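PDB 7C6O: cobalamin biosynthesis protein CobN from Mycobacterium tuberculosis, which is the large, catalytic subunit of cobaltochelatase, the enzyme that inserts cobalt into the corrin ring in the biosynthesis of cobalamin. Local coordinates for residues 569-572 and 576-579; 1192-1197 and 1219-1224; 631-636 and 683-688. All blocks are in the same frame, centred on the assembly; numbering follows the deposited sequence.

Contact 1 of 3, residues 569-572 and 576-579; sequences LGMS and GPDA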
ATOM      1  N   LEU A 569       2.621   6.087  10.256  1.00 14.65           N
ATOM      2  CA  LEU A 569       1.170   6.147  10.367  1.00 17.15           C
ATOM      3  C   LEU A 569       0.855   6.500  11.816  1.00 16.92           C
ATOM      4  O   LEU A 569       1.754   6.606  12.655  1.00 17.68           O
ATOM      5  CB  LEU A 569       0.500   4.841   9.922  1.00 19.53           C
ATOM      6  CG  LEU A 569       0.573   3.582  10.789  1.00 19.63           C
ATOM      7  CD1 LEU A 569      -0.334   2.503  10.211  1.00 18.34           C
ATOM      8  CD2 LEU A 569       1.994   3.067  10.906  1.00 19.70           C
ATOM      9  N   GLY A 570      -0.427   6.687  12.106  1.00 13.24           N
ATOM     10  CA  GLY A 570      -0.800   7.274  13.378  1.00 15.53           C
ATOM     11  C   GLY A 570      -0.398   8.736  13.421  1.00 16.81           C
ATOM     12  O   GLY A 570       0.406   9.146  14.265  1.00 14.13           O
ATOM     13  N   MET A 571      -0.962   9.531  12.509  1.00 13.41           N
ATOM     14  CA  MET A 571      -0.468  10.879  12.266  1.00 14.15           C
ATOM     15  C   MET A 571      -0.611  11.756  13.506  1.00 15.06           C
ATOM     16  O   MET A 571      -1.563  11.630  14.282  1.00 13.24           O
ATOM     17  CB  MET A 571      -1.210  11.515  11.089  1.00 13.65           C
ATOM     18  CG  MET A 571      -1.347  10.609   9.865  1.00 13.68           C
ATOM     19  SD  MET A 571       0.180   9.768   9.389  1.00 16.61           S
ATOM     20  CE  MET A 571       1.195  11.142   8.860  1.00 16.91           C
ATOM     21  N   SER A 572       0.359  12.649  13.684  1.00 15.36           N
ATOM     22  CA  SER A 572       0.381  13.622  14.767  1.00 16.54           C
ATOM     23  C   SER A 572       0.055  15.007  14.229  1.00 15.76           C
ATOM     24  O   SER A 572      -0.068  15.224  13.019  1.00 15.24           O
ATOM     25  CB  SER A 572       1.749  13.645  15.459  1.00 15.99           C
ATOM     26  OG  SER A 572       2.723  14.270  14.641  1.00 16.14           O
ATOM     27  N   GLY A 576       3.063  16.558   8.325  1.00 18.98           N
ATOM     28  CA  GLY A 576       2.665  17.296   7.148  1.00 16.59           C
ATOM     29  C   GLY A 576       1.279  16.975   6.619  1.00 13.54           C
ATOM     30  O   GLY A 576       0.463  17.876   6.398  1.00 15.53           O
ATOM     31  N   PRO A 577       0.988  15.691   6.381  1.00 14.69           N
ATOM     32  CA  PRO A 577      -0.354  15.340   5.890  1.00 16.02           C
ATOM     33  C   PRO A 577      -1.470  15.772   6.817  1.00 17.14           C
ATOM     34  O   PRO A 577      -2.566  16.098   6.342  1.00 16.63           O
ATOM     35  CB  PRO A 577      -0.290  13.811   5.761  1.00 15.27           C
ATOM     36  CG  PRO A 577       1.151  13.518   5.555  1.00 16.89           C
ATOM     37  CD  PRO A 577       1.889  14.523   6.388  1.00 14.97           C
ATOM     38  N   ASP A 578      -1.226  15.797   8.130  1.00 13.54           N
ATOM     39  CA  ASP A 578      -2.280  16.160   9.069  1.00 14.43           C
ATOM     40  C   ASP A 578      -2.532  17.663   9.064  1.00 14.53           C
ATOM     41  O   ASP A 578      -3.687  18.109   9.089  1.00 14.56           O
ATOM     42  CB  ASP A 578      -1.917  15.678  10.472  1.00 14.87           C
ATOM     43  CG  ASP A 578      -3.007  15.961  11.489  1.00 15.34           C
ATOM     44  OD1 ASP A 578      -3.886  15.092  11.678  1.00 16.98           O
ATOM     45  OD2 ASP A 578      -2.983  17.049  12.100  1.00 15.05           O
ATOM     46  N   ALA A 579      -1.461  18.461   9.034  1.00 14.61           N
ATOM     47  CA  ALA A 579      -1.619  19.909   8.992  1.00 15.94           C
ATOM     48  C   ALA A 579      -2.317  20.355   7.712  1.00 16.44           C
ATOM     49  O   ALA A 579      -3.138  21.280   7.731  1.00 14.51           O
ATOM     50  CB  ALA A 579      -0.256  20.588   9.119  1.00 16.77           C
TER

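Contact 2 of 3, residues 1192-1197 and 1219-1224; sequences GMAERL and QVLLET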
ATOM      1  N   GLY A1192       7.632  18.887 -24.058  1.00 20.48           N
ATOM      2  CA  GLY A1192       8.497  18.153 -23.146  1.00 20.14           C
ATOM      3  C   GLY A1192       9.199  16.980 -23.807  1.00 17.03           C
ATOM      4  O   GLY A1192      10.347  16.670 -23.481  1.00 16.68           O
ATOM      5  N   MET A1193       8.514  16.305 -24.737  1.00 18.27           N
ATOM      6  CA  MET A1193       9.129  15.189 -25.455  1.00 20.32           C
ATOM      7  C   MET A1193      10.289  15.661 -26.318  1.00 17.93           C
ATOM      8  O   MET A1193      11.379  15.075 -26.293  1.00 15.82           O
ATOM      9  CB  MET A1193       8.094  14.481 -26.331  1.00 24.64           C
ATOM     10  CG  MET A1193       7.113  13.602 -25.598  1.00 27.69           C
ATOM     11  SD  MET A1193       6.178  12.593 -26.767  1.00 29.46           S
ATOM     12  CE  MET A1193       5.730  13.811 -27.990  1.00 25.57           C
ATOM     13  N   ALA A1194      10.062  16.708 -27.117  1.00 15.37           N
ATOM     14  CA  ALA A1194      11.135  17.242 -27.950  1.00 17.00           C
ATOM     15  C   ALA A1194      12.295  17.729 -27.096  1.00 14.66           C
ATOM     16  O   ALA A1194      13.464  17.498 -27.427  1.00 16.26           O
ATOM     17  CB  ALA A1194      10.603  18.370 -28.833  1.00 17.15           C
ATOM     18  N   GLU A1195      11.989  18.394 -25.982  1.00 15.70           N
ATOM     19  CA  GLU A1195      13.041  18.861 -25.087  1.00 18.64           C
ATOM     20  C   GLU A1195      13.836  17.694 -24.513  1.00 16.31           C
ATOM     21  O   GLU A1195      15.071  17.745 -24.450  1.00 16.25           O
ATOM     22  CB  GLU A1195      12.430  19.700 -23.968  1.00 22.18           C
ATOM     23  CG  GLU A1195      13.312  20.834 -23.488  0.72 30.01           C
ATOM     24  CD  GLU A1195      12.632  21.679 -22.430  0.74 32.97           C
ATOM     25  OE1 GLU A1195      12.210  21.115 -21.400  0.80 34.60           O
ATOM     26  OE2 GLU A1195      12.508  22.903 -22.638  0.64 34.16           O
ATOM     27  N   ARG A1196      13.147  16.628 -24.094  1.00 13.70           N
ATOM     28  CA  ARG A1196      13.846  15.503 -23.481  1.00 13.91           C
ATOM     29  C   ARG A1196      14.722  14.771 -24.492  1.00 14.08           C
ATOM     30  O   ARG A1196      15.837  14.351 -24.163  1.00 12.44           O
ATOM     31  CB  ARG A1196      12.846  14.539 -22.841  1.00 14.25           C
ATOM     32  CG  ARG A1196      13.504  13.478 -21.968  1.00 13.60           C
ATOM     33  CD  ARG A1196      14.041  14.086 -20.682  1.00 16.55           C
ATOM     34  NE  ARG A1196      12.968  14.340 -19.725  1.00 17.94           N
ATOM     35  CZ  ARG A1196      13.129  14.979 -18.571  1.00 21.70           C
ATOM     36  NH1 ARG A1196      14.324  15.444 -18.227  1.00 23.26           N
ATOM     37  NH2 ARG A1196      12.095  15.155 -17.763  1.00 20.06           N
ATOM     38  N   LEU A1197      14.237  14.606 -25.724  1.00 14.83           N
ATOM     39  CA  LEU A1197      15.044  13.940 -26.741  1.00 15.10           C
ATOM     40  C   LEU A1197      16.263  14.778 -27.107  1.00 13.89           C
ATOM     41  O   LEU A1197      17.358  14.240 -27.310  1.00 16.39           O
ATOM     42  CB  LEU A1197      14.190  13.638 -27.973  1.00 14.50           C
ATOM     43  CG  LEU A1197      13.063  12.627 -27.733  1.00 14.11           C
ATOM     44  CD1 LEU A1197      11.986  12.730 -28.802  1.00 17.55           C
ATOM     45  CD2 LEU A1197      13.623  11.209 -27.671  1.00 14.19           C
ATOM     46  N   GLN A1219      12.678  22.540 -34.319  1.00 26.94           N
ATOM     47  CA  GLN A1219      11.537  23.187 -34.960  1.00 28.80           C
ATOM     48  C   GLN A1219      10.245  22.893 -34.209  1.00 28.22           C
ATOM     49  O   GLN A1219       9.401  23.781 -34.043  1.00 28.73           O
ATOM     50  CB  GLN A1219      11.426  22.735 -36.417  1.00 32.56           C
ATOM     51  CG  GLN A1219      10.156  23.192 -37.121  1.00 36.72           C
ATOM     52  CD  GLN A1219      10.152  24.677 -37.436  0.49 41.28           C
ATOM     53  OE1 GLN A1219      11.159  25.365 -37.263  0.67 41.89           O
ATOM     54  NE2 GLN A1219       9.016  25.177 -37.910  0.65 44.00           N
ATOM     55  N   VAL A1220      10.072  21.650 -33.751  1.00 23.58           N
ATOM     56  CA  VAL A1220       8.887  21.303 -32.968  1.00 23.97           C
ATOM     57  C   VAL A1220       8.829  22.139 -31.696  1.00 25.11           C
ATOM     58  O   VAL A1220       7.766  22.649 -31.320  1.00 27.82           O
ATOM     59  CB  VAL A1220       8.870  19.793 -32.662  1.00 24.91           C
ATOM     60  CG1 VAL A1220       7.731  19.452 -31.714  1.00 26.40           C
ATOM     61  CG2 VAL A1220       8.744  18.986 -33.952  1.00 22.89           C
ATOM     62  N   LEU A1221       9.971  22.297 -31.019  1.00 26.19           N
ATOM     63  CA  LEU A1221      10.037  23.180 -29.857  1.00 31.60           C
ATOM     64  C   LEU A1221       9.538  24.577 -30.200  1.00 33.66           C
ATOM     65  O   LEU A1221       8.746  25.167 -29.457  1.00 37.11           O
ATOM     66  CB  LEU A1221      11.471  23.257 -29.329  1.00 32.12           C
ATOM     67  CG  LEU A1221      12.020  22.165 -28.416  1.00 33.83           C
ATOM     68  CD1 LEU A1221      13.325  22.635 -27.793  1.00 34.05           C
ATOM     69  CD2 LEU A1221      11.013  21.795 -27.340  1.00 32.82           C
ATOM     70  N   LEU A1222       9.988  25.116 -31.335  1.00 33.95           N
ATOM     71  CA  LEU A1222       9.660  26.492 -31.694  1.00 36.01           C
ATOM     72  C   LEU A1222       8.184  26.646 -32.045  1.00 38.25           C
ATOM     73  O   LEU A1222       7.534  27.600 -31.605  1.00 39.80           O
ATOM     74  CB  LEU A1222      10.542  26.945 -32.858  1.00 37.19           C
ATOM     75  CG  LEU A1222      10.661  28.452 -33.081  1.00 42.93           C
ATOM     76  CD1 LEU A1222      11.286  29.118 -31.864  1.00 44.46           C
ATOM     77  CD2 LEU A1222      11.470  28.748 -34.333  1.00 44.16           C
ATOM     78  N   GLU A1223       7.636  25.720 -32.838  1.00 39.02           N
ATOM     79  CA  GLU A1223       6.230  25.815 -33.212  1.00 39.98           C
ATOM     80  C   GLU A1223       5.311  25.579 -32.023  1.00 40.39           C
ATOM     81  O   GLU A1223       4.230  26.172 -31.952  1.00 39.84           O
ATOM     82  CB  GLU A1223       5.905  24.820 -34.324  1.00 42.24           C
ATOM     83  CG  GLU A1223       6.617  25.093 -35.634  1.00 46.32           C
ATOM     84  CD  GLU A1223       6.210  24.125 -36.726  1.00 49.79           C
ATOM     85  OE1 GLU A1223       5.183  23.434 -36.554  1.00 51.62           O
ATOM     86  OE2 GLU A1223       6.917  24.053 -37.752  1.00 51.10           O
ATOM     87  N   THR A1224       5.715  24.718 -31.087  1.00 40.36           N
ATOM     88  CA  THR A1224       4.867  24.431 -29.935  1.00 43.36           C
ATOM     89  C   THR A1224       4.838  25.605 -28.964  1.00 47.60           C
ATOM     90  O   THR A1224       3.789  25.914 -28.386  1.00 49.55           O
ATOM     91  CB  THR A1224       5.345  23.156 -29.243  1.00 40.99           C
ATOM     92  OG1 THR A1224       5.277  22.068 -30.170  1.00 40.92           O
ATOM     93  CG2 THR A1224       4.470  22.842 -28.043  0.48 39.35           C
TER

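Contact 3 of 3, residues 631-636 and 683-688; sequences QLLDEH and LHVDGW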
ATOM      1  N   GLN A 631       6.703 -14.453 -40.873  1.00 16.30           N
ATOM      2  CA  GLN A 631       6.463 -15.115 -42.152  0.56 20.40           C
ATOM      3  C   GLN A 631       7.696 -15.879 -42.620  1.00 20.55           C
ATOM      4  O   GLN A 631       7.584 -16.997 -43.139  1.00 17.55           O
ATOM      5  CB  GLN A 631       6.038 -14.084 -43.197  0.56 22.94           C
ATOM      6  CG  GLN A 631       4.850 -13.229 -42.779  0.56 26.16           C
ATOM      7  CD  GLN A 631       4.638 -12.026 -43.683  0.56 29.26           C
ATOM      8  OE1 GLN A 631       5.323 -11.863 -44.694  0.56 31.39           O
ATOM      9  NE2 GLN A 631       3.687 -11.173 -43.317  0.56 32.24           N
ATOM     10  N   LEU A 632       8.884 -15.292 -42.446  1.00 17.74           N
ATOM     11  CA  LEU A 632      10.104 -15.969 -42.879  1.00 17.10           C
ATOM     12  C   LEU A 632      10.400 -17.189 -42.013  1.00 18.05           C
ATOM     13  O   LEU A 632      10.904 -18.201 -42.515  1.00 18.90           O
ATOM     14  CB  LEU A 632      11.285 -14.998 -42.863  1.00 14.83           C
ATOM     15  CG  LEU A 632      11.259 -13.870 -43.900  1.00 16.63           C
ATOM     16  CD1 LEU A 632      12.528 -13.031 -43.816  1.00 13.52           C
ATOM     17  CD2 LEU A 632      11.076 -14.431 -45.300  1.00 19.57           C
ATOM     18  N   LEU A 633      10.097 -17.114 -40.712  1.00 15.96           N
ATOM     19  CA  LEU A 633      10.292 -18.272 -39.841  1.00 17.97           C
ATOM     20  C   LEU A 633       9.417 -19.441 -40.273  1.00 20.80           C
ATOM     21  O   LEU A 633       9.874 -20.591 -40.299  1.00 22.64           O
ATOM     22  CB  LEU A 633       9.996 -17.904 -38.385  1.00 20.00           C
ATOM     23  CG  LEU A 633      10.939 -16.914 -37.700  1.00 20.58           C
ATOM     24  CD1 LEU A 633      10.548 -16.731 -36.242  1.00 20.40           C
ATOM     25  CD2 LEU A 633      12.381 -17.372 -37.821  1.00 19.54           C
ATOM     26  N   ASP A 634       8.150 -19.170 -40.600  1.00 19.39           N
ATOM     27  CA  ASP A 634       7.281 -20.224 -41.114  1.00 22.31           C
ATOM     28  C   ASP A 634       7.846 -20.822 -42.394  1.00 21.83           C
ATOM     29  O   ASP A 634       7.844 -22.047 -42.572  1.00 24.99           O
ATOM     30  CB  ASP A 634       5.875 -19.681 -41.363  1.00 24.99           C
ATOM     31  CG  ASP A 634       5.185 -19.241 -40.092  1.00 25.65           C
ATOM     32  OD1 ASP A 634       5.634 -19.640 -38.995  1.00 25.84           O
ATOM     33  OD2 ASP A 634       4.184 -18.500 -40.194  1.00 25.39           O
ATOM     34  N   GLU A 635       8.334 -19.973 -43.300  1.00 20.58           N
ATOM     35  CA  GLU A 635       8.943 -20.472 -44.527  1.00 22.00           C
ATOM     36  C   GLU A 635      10.183 -21.304 -44.225  1.00 25.01           C
ATOM     37  O   GLU A 635      10.427 -22.327 -44.876  1.00 27.12           O
ATOM     38  CB  GLU A 635       9.286 -19.302 -45.450  1.00 22.54           C
ATOM     39  CG  GLU A 635       9.861 -19.712 -46.796  1.00 26.42           C
ATOM     40  CD  GLU A 635      10.039 -18.532 -47.735  1.00 32.09           C
ATOM     41  OE1 GLU A 635       9.621 -17.412 -47.371  1.00 30.63           O
ATOM     42  OE2 GLU A 635      10.596 -18.726 -48.836  1.00 34.66           O
ATOM     43  N   HIS A 636      10.973 -20.884 -43.236  1.00 23.96           N
ATOM     44  CA  HIS A 636      12.147 -21.659 -42.848  1.00 24.37           C
ATOM     45  C   HIS A 636      11.753 -23.056 -42.383  1.00 25.09           C
ATOM     46  O   HIS A 636      12.412 -24.044 -42.730  1.00 24.37           O
ATOM     47  CB  HIS A 636      12.920 -20.924 -41.753  1.00 23.22           C
ATOM     48  CG  HIS A 636      14.113 -21.673 -41.246  1.00 25.55           C
ATOM     49  ND1 HIS A 636      14.031 -22.611 -40.239  1.00 27.03           N
ATOM     50  CD2 HIS A 636      15.417 -21.622 -41.608  1.00 25.99           C
ATOM     51  CE1 HIS A 636      15.233 -23.106 -40.003  1.00 27.32           C
ATOM     52  NE2 HIS A 636      16.092 -22.522 -40.819  1.00 25.90           N
ATOM     53  N   LEU A 683      15.498 -21.009 -32.933  1.00 16.96           N
ATOM     54  CA  LEU A 683      14.647 -21.446 -31.833  1.00 22.94           C
ATOM     55  C   LEU A 683      14.552 -20.375 -30.758  1.00 20.62           C
ATOM     56  O   LEU A 683      13.497 -20.212 -30.134  1.00 22.23           O
ATOM     57  CB  LEU A 683      15.170 -22.756 -31.241  1.00 25.11           C
ATOM     58  CG  LEU A 683      15.209 -23.953 -32.192  1.00 29.77           C
ATOM     59  CD1 LEU A 683      15.641 -25.207 -31.448  1.00 31.96           C
ATOM     60  CD2 LEU A 683      13.860 -24.159 -32.863  1.00 32.58           C
ATOM     61  N   HIS A 684      15.640 -19.634 -30.533  1.00 21.66           N
ATOM     62  CA  HIS A 684      15.601 -18.503 -29.613  1.00 23.98           C
ATOM     63  C   HIS A 684      14.760 -17.365 -30.183  1.00 19.13           C
ATOM     64  O   HIS A 684      14.002 -16.718 -29.451  1.00 18.80           O
ATOM     65  CB  HIS A 684      17.030 -18.042 -29.314  1.00 31.33           C
ATOM     66  CG  HIS A 684      17.118 -16.705 -28.644  1.00 40.05           C
ATOM     67  ND1 HIS A 684      16.538 -16.441 -27.422  1.00 43.39           N
ATOM     68  CD2 HIS A 684      17.738 -15.560 -29.021  1.00 42.10           C
ATOM     69  CE1 HIS A 684      16.788 -15.189 -27.080  1.00 42.85           C
ATOM     70  NE2 HIS A 684      17.514 -14.633 -28.033  1.00 41.48           N
ATOM     71  N   VAL A 685      14.875 -17.116 -31.490  1.00 16.15           N
ATOM     72  CA  VAL A 685      14.046 -16.101 -32.137  1.00 16.20           C
ATOM     73  C   VAL A 685      12.574 -16.482 -32.045  1.00 17.92           C
ATOM     74  O   VAL A 685      11.710 -15.628 -31.807  1.00 16.12           O
ATOM     75  CB  VAL A 685      14.490 -15.906 -33.599  1.00 17.80           C
ATOM     76  CG1 VAL A 685      13.613 -14.870 -34.294  1.00 15.59           C
ATOM     77  CG2 VAL A 685      15.949 -15.498 -33.658  1.00 17.29           C
ATOM     78  N   ASP A 686      12.270 -17.771 -32.234  1.00 22.02           N
ATOM     79  CA  ASP A 686      10.901 -18.266 -32.105  1.00 23.86           C
ATOM     80  C   ASP A 686      10.304 -17.907 -30.752  1.00 19.89           C
ATOM     81  O   ASP A 686       9.181 -17.395 -30.669  1.00 18.67           O
ATOM     82  CB  ASP A 686      10.876 -19.785 -32.295  1.00 26.34           C
ATOM     83  CG  ASP A 686      10.435 -20.199 -33.681  1.00 35.91           C
ATOM     84  OD1 ASP A 686       9.619 -19.476 -34.290  1.00 37.88           O
ATOM     85  OD2 ASP A 686      10.898 -21.259 -34.154  1.00 38.49           O
ATOM     86  N   GLY A 687      11.036 -18.194 -29.675  1.00 20.02           N
ATOM     87  CA  GLY A 687      10.533 -17.883 -28.348  1.00 20.34           C
ATOM     88  C   GLY A 687      10.393 -16.392 -28.113  1.00 19.04           C
ATOM     89  O   GLY A 687       9.420 -15.940 -27.503  1.00 19.58           O
ATOM     90  N   TRP A 688      11.359 -15.608 -28.598  1.00 15.81           N
ATOM     91  CA  TRP A 688      11.298 -14.158 -28.433  1.00 16.56           C
ATOM     92  C   TRP A 688      10.108 -13.574 -29.177  1.00 14.78           C
ATOM     93  O   TRP A 688       9.333 -12.789 -28.617  1.00 17.40           O
ATOM     94  CB  TRP A 688      12.602 -13.521 -28.918  1.00 17.21           C
ATOM     95  CG  TRP A 688      12.508 -12.035 -29.120  1.00 17.86           C
ATOM     96  CD1 TRP A 688      12.470 -11.076 -28.149  1.00 18.67           C
ATOM     97  CD2 TRP A 688      12.447 -11.338 -30.373  1.00 21.15           C
ATOM     98  NE1 TRP A 688      12.385  -9.827 -28.719  1.00 20.31           N
ATOM     99  CE2 TRP A 688      12.370  -9.960 -30.082  1.00 22.98           C
ATOM    100  CE3 TRP A 688      12.449 -11.746 -31.712  1.00 21.92           C
ATOM    101  CZ2 TRP A 688      12.296  -8.989 -31.081  1.00 21.54           C
ATOM    102  CZ3 TRP A 688      12.375 -10.781 -32.702  1.00 22.64           C
ATOM    103  CH2 TRP A 688      12.302  -9.418 -32.380  1.00 21.52           C
TER

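Contact 1 of 3, residues 569-572 and 576-579
Met-571 and Pro-577 cross at about a right angle where the loop after strand 551-555 turns back on the first turn of helix 576-581. This helix lies in the connection between strands 551-555 and 586-591, parallel neighbours in a mixed sheet, so the contact sits within a beta-alpha-beta crossover in the interior of the CobN chain. The methyl end of the methionine meets the proline ring: Met-571 CE lies 4.1 Å from Pro-577 CG. The side chain gets there by folding up, with bends at chi2 (-47°) and chi3 (-67°) that turn the methyl toward the helix. Arg-604 of helix 595-604 packs on both Met-571 and Pro-577.

Beside this apolar pair, Ser-572 O comes up against the side chain of Asp-578, and the nearest approach is made by the methylene, not by the carboxylate. No hydrogen bond joins the two segments. The carboxylate is spoken for by arginines of helix 343-361: OD1 forms salt bridges with Arg-348 and Arg-345, and Arg-345 also donates to the carbonyl of Met-571. One guanidinium therefore ties loop and helix together, and its positive charge probably offsets the closeness of acid and carbonyl, both buried. Met-571 CB makes a second, looser contact, 4.3 Å from Asp-578 CB, and Ser-572 O comes to 3.2 Å from that same Asp-578 CB.

Contact 2 of 3, residues 1192-1197 and 1219-1224
Leu-1221 meets Ala-1194 through a side chain whose chi1 of -82° sets CG beside the backbone N and anti to the carbonyl carbon, while chi2 of -167° sends CD1 onward and leaves CD2 as the branch turned to Ala-1194. The CB bond does not aim straight at the opposite helix, but this pair of torsions brings CD2 to it. CD2 lies 3.8 Å from Ala-1194 CB, and Leu-1221 CG follows at 4.1 Å from the same Ala-1194 methyl. The same branch also lies against the backbone, with Leu-1221 CD2 3.8 Å from Glu-1195 N.

The two segments belong to helices 1187-1203 and 1211-1226, a helical hairpin at the C-terminal end of the chain. They run roughly antiparallel, at 149° between their directions, and their axes come within 9.1 Å. Ala-1194 points toward the partner helix, and its single methyl lets the leucine come close to the backbone. Val-1220 adds a second apolar group, its CG1 lying 4.2 Å from Ala-1194 CB. Leu-1221 is further flanked along helix 1187-1203 by His-1191 and Leu-1198.

One turn on, Thr-1224 OG1 donates to Val-1220 O at 2.8 Å, tilted out of the carbonyl plane. Thr-1224 N reaches that oxygen from the opposite face, so the carbonyl is gripped twice within its own helix. Arg-1196 pairs with Asp-1148 of helix 1136-1157 and with Glu-1199 of its own helix, and Glu-1223 with Arg-1179 of helix 1176-1185.

With no hydrogen bond passing between the segments, their direct adhesion rests on van der Waals contact of alanine, valine and leucine methyls and of a leucine methyl with Glu-1195, chiefly its backbone, while the polar bonds named stay within either helix or go to neighbouring helices.

Contact 3 of 3, residues 631-636 and 683-688
Leu-633 CD1 is the one atom through which its side chain touches both Val-685 and Asp-686. It lies 4.1 Å from Val-685 CG1, methyl to methyl, with the two side chains set obliquely to each other. The same Leu-633 CD1 is 3.5 Å from Asp-686 OD1, the two side chains lying alongside and running opposite ways. The leucine has CG beside the backbone N and an extended chi2 (-177°), which carries CD1 out from its helix.

Helices 624-642 and 675-694 pack here as a helix pair, their directions broadly opposed but clearly inclined to each other, and Leu-633 also rests on Leu-682 and Leu-689, one turn to either side of the 685-686 pair. Val-685 in turn packs on Leu-629, a turn before Leu-633, and on Leu-667.

Beyond this apolar row, Arg-750 of helix 750-769 bridges the two helices, forming salt bridges through NE with Asp-686 OD1 and through NH2 with Asp-634 OD1. The two carboxylates, 6.2 Å apart between Asp-634 OD1 and Asp-686 OD1, thus share a guanidinium, which probably eases their like charges. At the neighbouring turn, His-636 NE2 hydrogen-bonds Asp-679 OD1 of helix 675-694.

How the contacts relate
Followed from the N terminus, the three contacts come in series, with none nesting in or crossing another. Contact 1 is the most local: it closes a short three-residue link leading from the loop after strand 551-555 into helix 576-581, about 17 Å from the centre of the chain to the centre of the contact. Contact 3 follows, closing a 46-residue, mostly helical excursion between helices 624-642 and 675-694, on the opposite side of the chain's centre from contact 1. Contact 2 comes last, joining helices 1187-1203 and 1211-1226 across 21 residues near the C terminus. Centres of contacts 2 and 3 are about 39 Å apart, and no two contacts touch.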